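Local coordinates for protein malic enzyme (Entamoeba histolytica, PDB 3NV9) that probably catalyses the oxidative decarboxylation of malate to pyruvate, passing hydride to a nicotinamide adenine dinucleotide cofactor, and works as a dimer, at residues A[469-472]-A[473-477]; A[28-31]-A[32-35]; A[37-40]-A[41-45]; A[458-462]-A[463-467]; A[114-117]-A[118-122]. All coordinates share one frame; numbering follows the deposited sequence.

All five contacts join residues one turn apart or at a helix end, yet their settings differ. Contacts 2 and 3 lie on helix 21-43, the first in its buried middle, the second at its carboxyl end. Contact 1 opens helix 470-485 and packs against both of them; contact 4 closes helix 438-461 and touches contact 3 through Tyr43 and Val466. Contact 5, buried and nearest the chain centre, belongs to the crossover helix of a sheet. Paired amides and acids mark contact 1, a water-bridged lysine contact 4, rings and a sulfate site contact 2; the buried acid and amine of contact 5 are held by outside partners. Contacts 3 and 4 share a Schellman ending.

Contact 1: A[469-472]-A[473-477]; sequences PQET and LNECL
The amides of Gln470 and Asn474 meet on one flank of this first helical turn, and the side chains of Glu471 and Glu475 cross on the next; neither pair is stacked. The two amide planes stand 43° apart. Gln470 sends CG away from its backbone N and then bends at chi2 (73°), which turns its end toward the following turn, where NE2 lies 3.9 Å from CG of Asn474. That NE2 is held mainly by the carbonyl of Leu4, so Asn474 packs beside an amide already fixed. The carboxylate planes are turned 59° from each other: OE2 of Glu475 rests on the aliphatic CG of Glu471 at 3.7 Å, while Glu471 OE1 and Glu475 OE2 remain 4.2 Å apart.

Beneath these groups the backbone enters its helix. Pro469, at the N-cap position, suits a start where its missing N-H costs nothing. Pro469 O takes Thr472 N at 3.0 Å and, more weakly, Leu473 N at 3.4 Å, whereas Asn474 N reaches Gln470 O at 3.0 Å and Cys476 N reaches Thr472 O at 2.9 Å. On another side the small Thr472 and Cys476 pack on Lys38 of helix 21-43, and Cys476 also meets Phe31. Buried Leu473 packs on Trp60 of the second subunit.

Polar groups thus follow the outer flank and compact or apolar ones the inner. Two like charges one turn apart should repel, but both glutamates are exposed, so water can screen them, and Glu471, in the first turn, probably gains from the helix dipole.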
loop_
_atom_site.group_PDB
_atom_site.type_symbol
_atom_site.label_atom_id
_atom_site.label_comp_id
_atom_site.label_asym_id
_atom_site.label_seq_id
_atom_site.Cartn_x
_atom_site.Cartn_y
_atom_site.Cartn_z
ATOM N N PRO A 469 17.184 20.263 6.625
ATOM C CA PRO A 469 18.299 21.156 7.007
ATOM C C PRO A 469 18.407 22.394 6.114
ATOM O O PRO A 469 18.406 22.272 4.891
ATOM C CB PRO A 469 19.541 20.233 6.867
ATOM C CG PRO A 469 18.942 18.807 7.100
ATOM C CD PRO A 469 17.683 18.922 6.280
ATOM N N GLN A 470 18.445 23.570 6.733
ATOM C CA GLN A 470 18.711 24.811 6.038
ATOM C C GLN A 470 20.003 24.731 5.204
ATOM O O GLN A 470 20.036 25.223 4.074
ATOM C CB GLN A 470 18.801 25.995 7.016
ATOM C CG GLN A 470 19.049 27.289 6.271
ATOM C CD GLN A 470 17.810 27.746 5.527
ATOM O OE1 GLN A 470 16.707 27.697 6.070
ATOM N NE2 GLN A 470 17.985 28.192 4.268
ATOM N N GLU A 471 21.043 24.084 5.738
ATOM C CA GLU A 471 22.318 23.955 5.038
ATOM C C GLU A 471 22.108 23.278 3.650
ATOM O O GLU A 471 22.814 23.547 2.671
ATOM C CB GLU A 471 23.318 23.174 5.950
ATOM C CG GLU A 471 24.717 22.863 5.399
ATOM C CD GLU A 471 25.854 22.706 6.503
ATOM O OE1 GLU A 471 26.768 21.843 6.346
ATOM O OE2 GLU A 471 25.867 23.473 7.506
ATOM N N THR A 472 21.118 22.407 3.548
ATOM C CA THR A 472 20.997 21.655 2.317
ATOM C C THR A 472 20.247 22.481 1.309
ATOM O O THR A 472 20.510 22.401 0.111
ATOM C CB THR A 472 20.372 20.244 2.551
ATOM O OG1 THR A 472 21.197 19.538 3.492
ATOM C CG2 THR A 472 20.273 19.423 1.199
ATOM N N LEU A 473 19.349 23.313 1.814
ATOM C CA LEU A 473 18.644 24.281 0.974
ATOM C C LEU A 473 19.658 25.194 0.302
ATOM O O LEU A 473 19.622 25.402 -0.902
ATOM C CB LEU A 473 17.632 25.119 1.805
ATOM C CG LEU A 473 16.360 24.388 2.284
ATOM C CD1 LEU A 473 15.305 25.347 2.862
ATOM C CD2 LEU A 473 15.726 23.548 1.120
ATOM N N ASN A 474 20.572 25.716 1.114
ATOM C CA ASN A 474 21.573 26.678 0.677
ATOM C C ASN A 474 22.450 26.006 -0.345
ATOM O O ASN A 474 22.763 26.620 -1.321
ATOM C CB ASN A 474 22.430 27.132 1.854
ATOM C CG ASN A 474 21.659 27.927 2.907
ATOM O OD1 ASN A 474 22.150 28.091 4.019
ATOM N ND2 ASN A 474 20.504 28.460 2.567
ATOM N N GLU A 475 22.822 24.739 -0.134
ATOM C CA GLU A 475 23.579 23.989 -1.147
ATOM C C GLU A 475 22.852 23.801 -2.457
ATOM O O GLU A 475 23.465 23.942 -3.563
ATOM C CB GLU A 475 23.999 22.620 -0.651
ATOM C CG GLU A 475 25.205 22.675 0.255
ATOM C CD GLU A 475 25.336 21.439 1.177
ATOM O OE1 GLU A 475 24.748 20.383 0.829
ATOM O OE2 GLU A 475 26.015 21.558 2.240
ATOM N N CYS A 476 21.568 23.449 -2.381
ATOM C CA CYS A 476 20.842 23.261 -3.633
ATOM C C CYS A 476 20.753 24.560 -4.440
ATOM O O CYS A 476 20.823 24.546 -5.670
ATOM C CB CYS A 476 19.451 22.638 -3.432
ATOM S SG CYS A 476 19.475 21.027 -2.749
ATOM N N LEU A 477 20.593 25.673 -3.742
ATOM C CA LEU A 477 20.544 26.985 -4.414
ATOM C C LEU A 477 21.845 27.269 -5.195
ATOM O O LEU A 477 21.823 27.379 -6.425
ATOM C CB LEU A 477 20.195 28.095 -3.418
ATOM C CG LEU A 477 19.918 29.471 -4.038
ATOM C CD1 LEU A 477 18.965 29.388 -5.179
ATOM C CD2 LEU A 477 19.421 30.466 -3.013
#

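Contact 2: A[28-31]-A[32-35]; sequences KTQF and YKEL. With SO4 (sulfate ion), chain D.
Phe31 points the edge of its ring at the face of Tyr32, a T-shaped pair with centroids 4.9 Å apart and planes at 66°. The neighbouring residues can meet because their first torsions differ. Phe31 carries CG anti to its backbone N, whereas Tyr32 carries CG anti to its carbonyl carbon (chi1 -75°), and CD2 of Phe31 comes to lie 3.7 Å above the centre of the Tyr32 ring. Leu35, one turn on, runs alongside Phe31 in the same direction and sets CD2 against its CZ at 3.8 Å. Leu11 touches both rings.

On another face Gln30 folds at chi2 while Lys33 stays extended. NE2 of Gln30 approaches CD of Lys33 at 3.7 Å, and the two ends converge on a sulfate: Gln30 NE2 donates to O4 at 2.9 Å, and Lys33 NZ bonds O1 at 2.6 Å. Arg71 of the second subunit also binds the sulfate and pairs with Glu34.

Flat rings and a branched leucine suit the buried side, flexible donors the sulfate. Although the anion probably came from the crystallisation liquor, its presence is consistent with a local excess of donors and positive charge from Lys33 and Arg71 of the second subunit.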
loop_
_atom_site.group_PDB
_atom_site.type_symbol
_atom_site.label_atom_id
_atom_site.label_comp_id
_atom_site.label_asym_id
_atom_site.label_seq_id
_atom_site.Cartn_x
_atom_site.Cartn_y
_atom_site.Cartn_z
ATOM N N LYS A 28 15.742 27.420 -11.987
ATOM C CA LYS A 28 14.614 26.866 -11.225
ATOM C C LYS A 28 14.450 25.370 -11.430
ATOM O O LYS A 28 14.122 24.638 -10.480
ATOM C CB LYS A 28 13.316 27.545 -11.597
ATOM C CG LYS A 28 13.221 28.955 -11.017
ATOM C CD LYS A 28 12.201 29.831 -11.796
ATOM C CE LYS A 28 10.764 29.384 -11.520
ATOM N NZ LYS A 28 9.788 30.350 -12.110
ATOM N N THR A 29 14.669 24.918 -12.667
ATOM C CA THR A 29 14.476 23.527 -13.015
ATOM C C THR A 29 15.537 22.705 -12.243
ATOM O O THR A 29 15.213 21.779 -11.511
ATOM C CB THR A 29 14.489 23.331 -14.566
ATOM O OG1 THR A 29 13.604 24.291 -15.180
ATOM C CG2 THR A 29 13.982 21.929 -14.992
ATOM N N GLN A 30 16.794 23.106 -12.385
ATOM C CA GLN A 30 17.935 22.479 -11.746
ATOM C C GLN A 30 17.832 22.552 -10.223
ATOM O O GLN A 30 18.130 21.565 -9.560
ATOM C CB GLN A 30 19.221 23.110 -12.263
ATOM C CG GLN A 30 19.645 22.555 -13.692
ATOM C CD GLN A 30 19.879 21.025 -13.659
ATOM O OE1 GLN A 30 20.602 20.555 -12.791
ATOM N NE2 GLN A 30 19.184 20.254 -14.530
ATOM N N PHE A 31 17.371 23.675 -9.663
ATOM C CA PHE A 31 17.184 23.750 -8.187
ATOM C C PHE A 31 16.206 22.657 -7.686
ATOM O O PHE A 31 16.557 21.857 -6.766
ATOM C CB PHE A 31 16.717 25.124 -7.721
ATOM C CG PHE A 31 16.227 25.151 -6.280
ATOM C CD1 PHE A 31 17.138 25.115 -5.218
ATOM C CD2 PHE A 31 14.857 25.196 -5.992
ATOM C CE1 PHE A 31 16.687 25.114 -3.870
ATOM C CE2 PHE A 31 14.393 25.228 -4.658
ATOM C CZ PHE A 31 15.307 25.180 -3.592
ATOM N N TYR A 32 15.025 22.598 -8.310
ATOM C CA TYR A 32 14.019 21.638 -7.929
ATOM C C TYR A 32 14.403 20.212 -8.220
ATOM O O TYR A 32 14.109 19.339 -7.411
ATOM C CB TYR A 32 12.657 21.977 -8.494
ATOM C CG TYR A 32 12.010 23.133 -7.750
ATOM C CD1 TYR A 32 11.734 23.047 -6.376
ATOM C CD2 TYR A 32 11.688 24.311 -8.406
ATOM C CE1 TYR A 32 11.173 24.098 -5.701
ATOM C CE2 TYR A 32 11.117 25.368 -7.725
ATOM C CZ TYR A 32 10.858 25.255 -6.398
ATOM O OH TYR A 32 10.283 26.321 -5.753
ATOM N N LYS A 33 15.087 19.936 -9.330
ATOM C CA LYS A 33 15.615 18.574 -9.475
ATOM C C LYS A 33 16.622 18.242 -8.372
ATOM O O LYS A 33 16.549 17.185 -7.776
ATOM C CB LYS A 33 16.258 18.338 -10.848
ATOM C CG LYS A 33 15.308 18.413 -12.084
ATOM C CD LYS A 33 16.113 18.503 -13.430
ATOM C CE LYS A 33 15.209 18.002 -14.619
ATOM N NZ LYS A 33 15.792 18.253 -16.022
ATOM N N GLU A 34 17.578 19.128 -8.092
ATOM C CA GLU A 34 18.586 18.801 -7.080
ATOM C C GLU A 34 17.993 18.691 -5.659
ATOM O O GLU A 34 18.403 17.831 -4.870
ATOM C CB GLU A 34 19.667 19.852 -7.148
ATOM C CG GLU A 34 20.814 19.625 -6.200
ATOM C CD GLU A 34 21.712 18.444 -6.567
ATOM O OE1 GLU A 34 21.583 17.818 -7.651
ATOM O OE2 GLU A 34 22.565 18.136 -5.717
ATOM N N LEU A 35 17.031 19.563 -5.337
ATOM C CA LEU A 35 16.282 19.461 -4.081
ATOM C C LEU A 35 15.459 18.194 -4.087
ATOM O O LEU A 35 15.379 17.541 -3.065
ATOM C CB LEU A 35 15.326 20.628 -3.861
ATOM C CG LEU A 35 14.571 20.655 -2.519
ATOM C CD1 LEU A 35 15.672 20.664 -1.400
ATOM C CD2 LEU A 35 13.700 21.925 -2.387
HETATM S S SO4 D . 19.015 16.469 -14.959
HETATM O O1 SO4 D . 18.159 17.128 -15.918
HETATM O O2 SO4 D . 18.102 15.740 -14.045
HETATM O O3 SO4 D . 19.900 15.493 -15.598
HETATM O O4 SO4 D . 19.836 17.474 -14.284
#

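Contact 3: A[37-40]-A[41-45]; sequences EKVH and KFYKG
The O of His40 receives the N-H of Gly45 at 3.0 Å, a bond that closes the last turn of helix 21-43. In the turn before it, Lys41 N lies 3.3 Å from Glu37 O, Phe42 N a shorter 2.8 Å from Lys38 O, and Tyr43 N again 3.3 Å from Val39 O. Lys44 then turns to positive phi (56°), and its N bonds Lys41 O at 3.1 Å. The same oxygen takes a second donor from the other face of its plane, for the Lys44 side chain folds back until NZ is 3.0 Å away. Its amine thus adds a second bond to this helix-end carbonyl, from above its plane, a fitting use of a positive end where carbonyls point outward. Gly45 follows with backbone angles that would press a side chain against the preceding carbonyl, so glycine belongs here.

Among the side chains, Val39 places CG2 anti to the backbone N, where it meets the edge of the Tyr43 ring, 3.4 Å from CE2. Over one face of that ring stands CD2 of Phe42, near its centre. Tyr43 OH is tied to Val466 O, while His40 ND1 bonds Ala36 O one turn back. Lys41 reaches Phe85 of the second subunit in a cation-pi contact, and Glu37 forms a salt bridge with Arg71 of that subunit.

Bonds from Gly45 to His40 and from Lys44 to Lys41, with Lys44, at positive phi, as the C-prime residue, make this a Schellman motif, here leading from a long helix toward strand 47-51.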
loop_
_atom_site.group_PDB
_atom_site.type_symbol
_atom_site.label_atom_id
_atom_site.label_comp_id
_atom_site.label_asym_id
_atom_site.label_seq_id
_atom_site.Cartn_x
_atom_site.Cartn_y
_atom_site.Cartn_z
ATOM N N GLU A 37 16.255 15.325 -5.349
ATOM C CA GLU A 37 17.224 14.287 -4.978
ATOM C C GLU A 37 17.543 14.255 -3.469
ATOM O O GLU A 37 17.528 13.206 -2.845
ATOM C CB GLU A 37 18.524 14.495 -5.773
ATOM C CG GLU A 37 19.611 13.501 -5.454
ATOM C CD GLU A 37 20.722 13.516 -6.527
ATOM O OE1 GLU A 37 20.397 13.353 -7.715
ATOM O OE2 GLU A 37 21.916 13.727 -6.205
ATOM N N LYS A 38 17.914 15.407 -2.924
ATOM C CA LYS A 38 18.265 15.587 -1.502
ATOM C C LYS A 38 17.094 15.232 -0.594
ATOM O O LYS A 38 17.233 14.418 0.295
ATOM C CB LYS A 38 18.678 17.054 -1.233
ATOM C CG LYS A 38 19.910 17.523 -1.966
ATOM C CD LYS A 38 21.126 16.561 -1.816
ATOM C CE LYS A 38 22.360 17.183 -2.498
ATOM N NZ LYS A 38 23.488 16.175 -2.650
ATOM N N VAL A 39 15.926 15.817 -0.823
ATOM C CA VAL A 39 14.819 15.610 0.115
ATOM C C VAL A 39 14.253 14.189 0.054
ATOM O O VAL A 39 13.774 13.672 1.041
ATOM C CB VAL A 39 13.678 16.690 -0.079
ATOM C CG1 VAL A 39 12.933 16.434 -1.335
ATOM C CG2 VAL A 39 12.648 16.624 1.081
ATOM N N HIS A 40 14.266 13.536 -1.099
ATOM C CA HIS A 40 13.735 12.170 -1.127
ATOM C C HIS A 40 14.686 11.271 -0.347
ATOM O O HIS A 40 14.285 10.457 0.418
ATOM C CB HIS A 40 13.540 11.627 -2.550
ATOM C CG HIS A 40 12.342 12.163 -3.265
ATOM N ND1 HIS A 40 12.318 13.419 -3.847
ATOM C CD2 HIS A 40 11.152 11.590 -3.555
ATOM C CE1 HIS A 40 11.137 13.610 -4.417
ATOM N NE2 HIS A 40 10.418 12.506 -4.264
ATOM N N LYS A 41 15.975 11.431 -0.553
ATOM C CA LYS A 41 16.938 10.645 0.208
ATOM C C LYS A 41 16.864 10.997 1.710
ATOM O O LYS A 41 16.825 10.103 2.559
ATOM C CB LYS A 41 18.355 10.843 -0.352
ATOM C CG LYS A 41 19.420 10.127 0.437
ATOM C CD LYS A 41 20.628 9.724 -0.437
ATOM C CE LYS A 41 21.659 8.885 0.412
ATOM N NZ LYS A 41 22.711 8.223 -0.471
ATOM N N PHE A 42 16.800 12.272 2.046
ATOM C CA PHE A 42 16.664 12.653 3.466
ATOM C C PHE A 42 15.536 11.909 4.241
ATOM O O PHE A 42 15.745 11.472 5.336
ATOM C CB PHE A 42 16.453 14.170 3.593
ATOM C CG PHE A 42 16.587 14.682 5.006
ATOM C CD1 PHE A 42 17.872 14.843 5.593
ATOM C CD2 PHE A 42 15.446 14.985 5.759
ATOM C CE1 PHE A 42 18.007 15.294 6.924
ATOM C CE2 PHE A 42 15.569 15.488 7.104
ATOM C CZ PHE A 42 16.858 15.640 7.681
ATOM N N TYR A 43 14.328 11.831 3.686
ATOM C CA TYR A 43 13.217 11.217 4.378
ATOM C C TYR A 43 13.015 9.742 3.913
ATOM O O TYR A 43 12.111 9.026 4.435
ATOM C CB TYR A 43 11.917 12.017 4.183
ATOM C CG TYR A 43 11.928 13.470 4.700
ATOM C CD1 TYR A 43 11.982 13.732 6.080
ATOM C CD2 TYR A 43 11.869 14.565 3.826
ATOM C CE1 TYR A 43 11.991 15.000 6.570
ATOM C CE2 TYR A 43 11.852 15.864 4.317
ATOM C CZ TYR A 43 11.918 16.054 5.730
ATOM O OH TYR A 43 11.958 17.279 6.317
ATOM N N LYS A 44 13.824 9.296 2.939
ATOM C CA LYS A 44 13.688 7.955 2.334
ATOM C C LYS A 44 12.280 7.770 1.789
ATOM O O LYS A 44 11.570 6.775 2.105
ATOM C CB LYS A 44 14.028 6.807 3.304
ATOM C CG LYS A 44 15.439 6.858 4.031
ATOM C CD LYS A 44 16.644 7.114 3.095
ATOM C CE LYS A 44 18.019 7.026 3.843
ATOM N NZ LYS A 44 18.703 8.342 4.162
ATOM N N GLY A 45 11.856 8.740 0.986
ATOM C CA GLY A 45 10.501 8.695 0.435
ATOM C C GLY A 45 9.635 9.813 0.964
ATOM O O GLY A 45 10.169 10.804 1.463
#

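Contact 4: A[458-462]-A[463-467]; sequences LLQDS and KHIVD
Ile465, Lys463 and Leu459 carry this turn at the end of helix 438-461. Ile465 folds back on the helix it has just left: CD1 touches CB of Leu459 at 3.8 Å and CG of Gln460 at 3.9 Å. Its CG1 is anti to the carbonyl carbon (chi1 -62°) and the chain runs on extended, which carries the methyl to both neighbours; a branched apolar residue suits such a buried wedge.

Leu459 also supplies the oxygen on which the turn closes. Ile465 N donates to it at 3.2 Å, coming from well above the carbonyl plane, and His464 N adds a bent, weak bond. Lys463 N reaches Gln460 O at 2.7 Å. With its positive phi (75°), Lys463 is the left-handed residue of a Schellman motif, a position more usual for glycine.

The amine of Lys463 leads away from the helix but is linked to its last carbonyls by water. One molecule lies 2.8 Å from Lys463 NZ and gives a hydrogen bond to Asp461 O at 2.6 Å. Another donates to Gln460 O and, at 2.6 Å, to Asp467 OD1, with only a weak bond from Lys463 NZ; the direct pair of Lys463 with Asp467 is long. A long, charged side chain fits this hydrated helix end, where carbonyls draw positive charge.

His464 bonds Glu451 of the second subunit, and Gln460 bonds the backbone N of Leu55 there. Within the chain, Ile465 packs on Tyr43 of helix 21-43 and Val466 on Phe42, so the loop rests against the carboxyl end of that helix on its way to helix 470-485.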
loop_
_atom_site.group_PDB
_atom_site.type_symbol
_atom_site.label_atom_id
_atom_site.label_comp_id
_atom_site.label_asym_id
_atom_site.label_seq_id
_atom_site.Cartn_x
_atom_site.Cartn_y
_atom_site.Cartn_z
ATOM N N LEU A 458 0.472 18.016 12.775
ATOM C CA LEU A 458 0.827 17.664 14.123
ATOM C C LEU A 458 2.110 16.869 14.119
ATOM O O LEU A 458 2.915 17.062 14.994
ATOM C CB LEU A 458 -0.292 16.868 14.796
ATOM C CG LEU A 458 -0.168 16.527 16.289
ATOM C CD1 LEU A 458 0.169 17.810 17.108
ATOM C CD2 LEU A 458 -1.448 15.925 16.814
ATOM N N LEU A 459 2.297 15.967 13.148
ATOM C CA LEU A 459 3.488 15.111 13.125
ATOM C C LEU A 459 4.770 15.929 12.871
ATOM O O LEU A 459 5.799 15.675 13.498
ATOM C CB LEU A 459 3.306 13.956 12.115
ATOM C CG LEU A 459 2.319 12.874 12.550
ATOM C CD1 LEU A 459 2.262 11.751 11.600
ATOM C CD2 LEU A 459 2.665 12.279 13.961
ATOM N N GLN A 460 4.697 16.903 11.954
ATOM C CA GLN A 460 5.751 17.940 11.759
ATOM C C GLN A 460 5.989 18.845 12.987
ATOM O O GLN A 460 7.127 18.967 13.458
ATOM C CB GLN A 460 5.428 18.842 10.548
ATOM C CG GLN A 460 5.149 18.070 9.307
ATOM C CD GLN A 460 4.693 18.926 8.218
ATOM O OE1 GLN A 460 5.475 19.647 7.615
ATOM N NE2 GLN A 460 3.399 18.904 7.962
ATOM N N ASP A 461 4.923 19.484 13.492
ATOM C CA ASP A 461 5.060 20.407 14.621
ATOM C C ASP A 461 5.698 19.691 15.797
ATOM O O ASP A 461 6.576 20.238 16.431
ATOM C CB ASP A 461 3.723 21.026 15.017
ATOM C CG ASP A 461 3.152 21.913 13.937
ATOM O OD1 ASP A 461 3.923 22.294 13.044
ATOM O OD2 ASP A 461 1.945 22.230 13.985
ATOM N N SER A 462 5.257 18.461 16.052
ATOM C CA SER A 462 5.932 17.500 16.968
ATOM C C SER A 462 7.356 17.053 16.690
ATOM O O SER A 462 7.923 16.374 17.517
ATOM C CB SER A 462 5.154 16.196 17.009
ATOM O OG SER A 462 4.330 16.293 18.138
ATOM N N LYS A 463 7.897 17.320 15.514
ATOM C CA LYS A 463 9.267 16.866 15.235
ATOM C C LYS A 463 9.347 15.375 14.963
ATOM O O LYS A 463 10.453 14.823 14.928
ATOM C CB LYS A 463 10.210 17.137 16.414
ATOM C CG LYS A 463 11.070 18.351 16.288
ATOM C CD LYS A 463 10.321 19.659 16.294
ATOM C CE LYS A 463 11.261 20.768 16.821
ATOM N NZ LYS A 463 11.081 22.069 16.024
ATOM N N HIS A 464 8.208 14.717 14.766
ATOM C CA HIS A 464 8.339 13.327 14.311
ATOM C C HIS A 464 8.729 13.292 12.821
ATOM O O HIS A 464 9.390 12.365 12.387
ATOM C CB HIS A 464 7.082 12.520 14.597
ATOM C CG HIS A 464 6.930 12.197 16.037
ATOM N ND1 HIS A 464 7.845 11.414 16.714
ATOM C CD2 HIS A 464 6.022 12.603 16.955
ATOM C CE1 HIS A 464 7.482 11.311 17.977
ATOM N NE2 HIS A 464 6.359 11.992 18.141
ATOM N N ILE A 465 8.261 14.287 12.066
ATOM C CA ILE A 465 8.839 14.636 10.792
ATOM C C ILE A 465 9.830 15.804 11.056
ATOM O O ILE A 465 9.449 16.894 11.489
ATOM C CB ILE A 465 7.742 14.978 9.766
ATOM C CG1 ILE A 465 6.830 13.765 9.520
ATOM C CG2 ILE A 465 8.324 15.356 8.472
ATOM C CD1 ILE A 465 5.423 14.175 8.978
ATOM N N VAL A 466 11.105 15.523 10.879
ATOM C CA VAL A 466 12.203 16.429 11.199
ATOM C C VAL A 466 12.187 17.591 10.189
ATOM O O VAL A 466 11.857 17.348 9.010
ATOM C CB VAL A 466 13.557 15.634 11.042
ATOM C CG1 VAL A 466 14.767 16.544 10.986
ATOM C CG2 VAL A 466 13.734 14.639 12.164
ATOM N N ASP A 467 12.567 18.813 10.607
ATOM C CA ASP A 467 12.695 19.926 9.656
ATOM C C ASP A 467 13.832 19.606 8.742
ATOM O O ASP A 467 14.802 18.975 9.163
ATOM C CB ASP A 467 13.019 21.260 10.345
ATOM C CG ASP A 467 11.955 21.680 11.373
ATOM O OD1 ASP A 467 10.730 21.572 11.082
ATOM O OD2 ASP A 467 12.353 22.168 12.454
HETATM O O HOH W 1 9.354 21.249 13.229
HETATM O O HOH W 2 8.327 22.055 15.635
#

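Contact 5: A[114-117]-A[118-122]; sequences LGVM and EGKAL
Backbone bonds of Glu118 to Leu114, Gly119 to Gly115, Lys120 to Val116 and Ala121 to Met117 form the first kind of interaction. Glu118 N lies 2.9 Å from Leu114 O, the shortest of the four. The longest, from Gly119 N to Gly115 O, is 3.1 Å, so the alpha-helical spacing is even.

The second kind is side-chain carbon against carbonyl oxygen. CB of Glu118 sits 3.1 Å from Leu114 O. Lys120 lays CG against Val116 O at 3.2 Å, then bends at chi2 (-79°), and its CE passes CG1 of Val116 at 4.2 Å, an aliphatic shaft beside a branched residue. The two glycines, having no side chains, keep their side of the helix slim.

The buried polar ends find partners outside this turn. Glu118 stretches out with chi2 at 180°, so that OE1 accepts from the backbone N atoms of Lys46 and Ile47 and OE2 from Leu88 N of the second subunit; three N-H groups grip one carboxylate, which should stabilise its negative form. Lys120 NZ bonds Tyr65 OH of the second subunit and, weakly, a glycerol that may mark a pocket, with long, weak ion pairs to Asp193 and Glu168.

Apolar packing faces the sheet. Met117, bent at chi2 and chi3, packs on Val95, Pro134 and Cys136, and the small Ala121 lets the helix approach Ala132 on strand 131-136 and, separately, Ile47 on strand 47-51. Helix 114-128 is the connection between parallel strands 92-97 and 131-136, a beta-alpha-beta crossover within the N-terminal domain of the malic enzyme family.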
loop_
_atom_site.group_PDB
_atom_site.type_symbol
_atom_site.label_atom_id
_atom_site.label_comp_id
_atom_site.label_asym_id
_atom_site.label_seq_id
_atom_site.Cartn_x
_atom_site.Cartn_y
_atom_site.Cartn_z
ATOM N N LEU A 114 8.310 5.038 -9.169
ATOM C CA LEU A 114 8.024 5.165 -7.729
ATOM C C LEU A 114 8.022 6.620 -7.193
ATOM O O LEU A 114 7.221 6.925 -6.334
ATOM C CB LEU A 114 9.022 4.342 -6.913
ATOM C CG LEU A 114 8.684 2.862 -6.853
ATOM C CD1 LEU A 114 9.941 2.070 -6.531
ATOM C CD2 LEU A 114 7.548 2.533 -5.835
ATOM N N GLY A 115 8.937 7.476 -7.672
ATOM C CA GLY A 115 9.024 8.868 -7.248
ATOM C C GLY A 115 7.729 9.547 -7.555
ATOM O O GLY A 115 7.114 10.181 -6.682
ATOM N N VAL A 116 7.259 9.399 -8.787
ATOM C CA VAL A 116 6.031 10.084 -9.231
ATOM C C VAL A 116 4.786 9.466 -8.578
ATOM O O VAL A 116 3.877 10.195 -8.152
ATOM C CB VAL A 116 5.927 10.049 -10.767
ATOM C CG1 VAL A 116 4.509 10.456 -11.272
ATOM C CG2 VAL A 116 7.019 10.952 -11.390
ATOM N N MET A 117 4.729 8.135 -8.464
ATOM C CA MET A 117 3.510 7.495 -7.905
ATOM C C MET A 117 3.420 7.700 -6.403
ATOM O O MET A 117 2.330 7.781 -5.856
ATOM C CB MET A 117 3.409 5.985 -8.247
ATOM C CG MET A 117 3.636 5.642 -9.719
ATOM S SD MET A 117 2.572 6.609 -10.798
ATOM C CE MET A 117 3.699 6.976 -12.140
ATOM N N GLU A 118 4.570 7.790 -5.741
ATOM C CA GLU A 118 4.574 8.194 -4.318
ATOM C C GLU A 118 4.135 9.672 -4.091
ATOM O O GLU A 118 3.468 9.983 -3.130
ATOM C CB GLU A 118 5.942 7.886 -3.664
ATOM C CG GLU A 118 5.791 7.742 -2.210
ATOM C CD GLU A 118 7.060 7.439 -1.471
ATOM O OE1 GLU A 118 7.061 7.558 -0.205
ATOM O OE2 GLU A 118 8.048 7.109 -2.134
ATOM N N GLY A 119 4.527 10.581 -4.986
ATOM C CA GLY A 119 4.084 11.973 -4.914
ATOM C C GLY A 119 2.588 12.043 -5.137
ATOM O O GLY A 119 1.910 12.799 -4.464
ATOM N N LYS A 120 2.063 11.238 -6.060
ATOM C CA LYS A 120 0.585 11.155 -6.269
ATOM C C LYS A 120 -0.095 10.647 -4.993
ATOM O O LYS A 120 -1.110 11.173 -4.596
ATOM C CB LYS A 120 0.168 10.193 -7.428
ATOM C CG LYS A 120 0.715 10.484 -8.826
ATOM C CD LYS A 120 -0.052 11.605 -9.504
ATOM C CE LYS A 120 0.499 11.742 -10.950
ATOM N NZ LYS A 120 -0.256 12.841 -11.723
ATOM N N ALA A 121 0.472 9.618 -4.367
ATOM C CA ALA A 121 -0.169 9.066 -3.199
ATOM C C ALA A 121 -0.107 10.118 -2.105
ATOM O O ALA A 121 -1.061 10.224 -1.353
ATOM C CB ALA A 121 0.540 7.828 -2.736
ATOM N N LEU A 122 1.050 10.831 -1.989
ATOM C CA LEU A 122 1.241 11.872 -0.968
ATOM C C LEU A 122 0.111 12.922 -1.150
ATOM O O LEU A 122 -0.573 13.314 -0.169
ATOM C CB LEU A 122 2.629 12.550 -1.098
ATOM C CG LEU A 122 2.794 13.891 -0.334
ATOM C CD1 LEU A 122 2.830 13.643 1.229
ATOM C CD2 LEU A 122 4.018 14.763 -0.746
#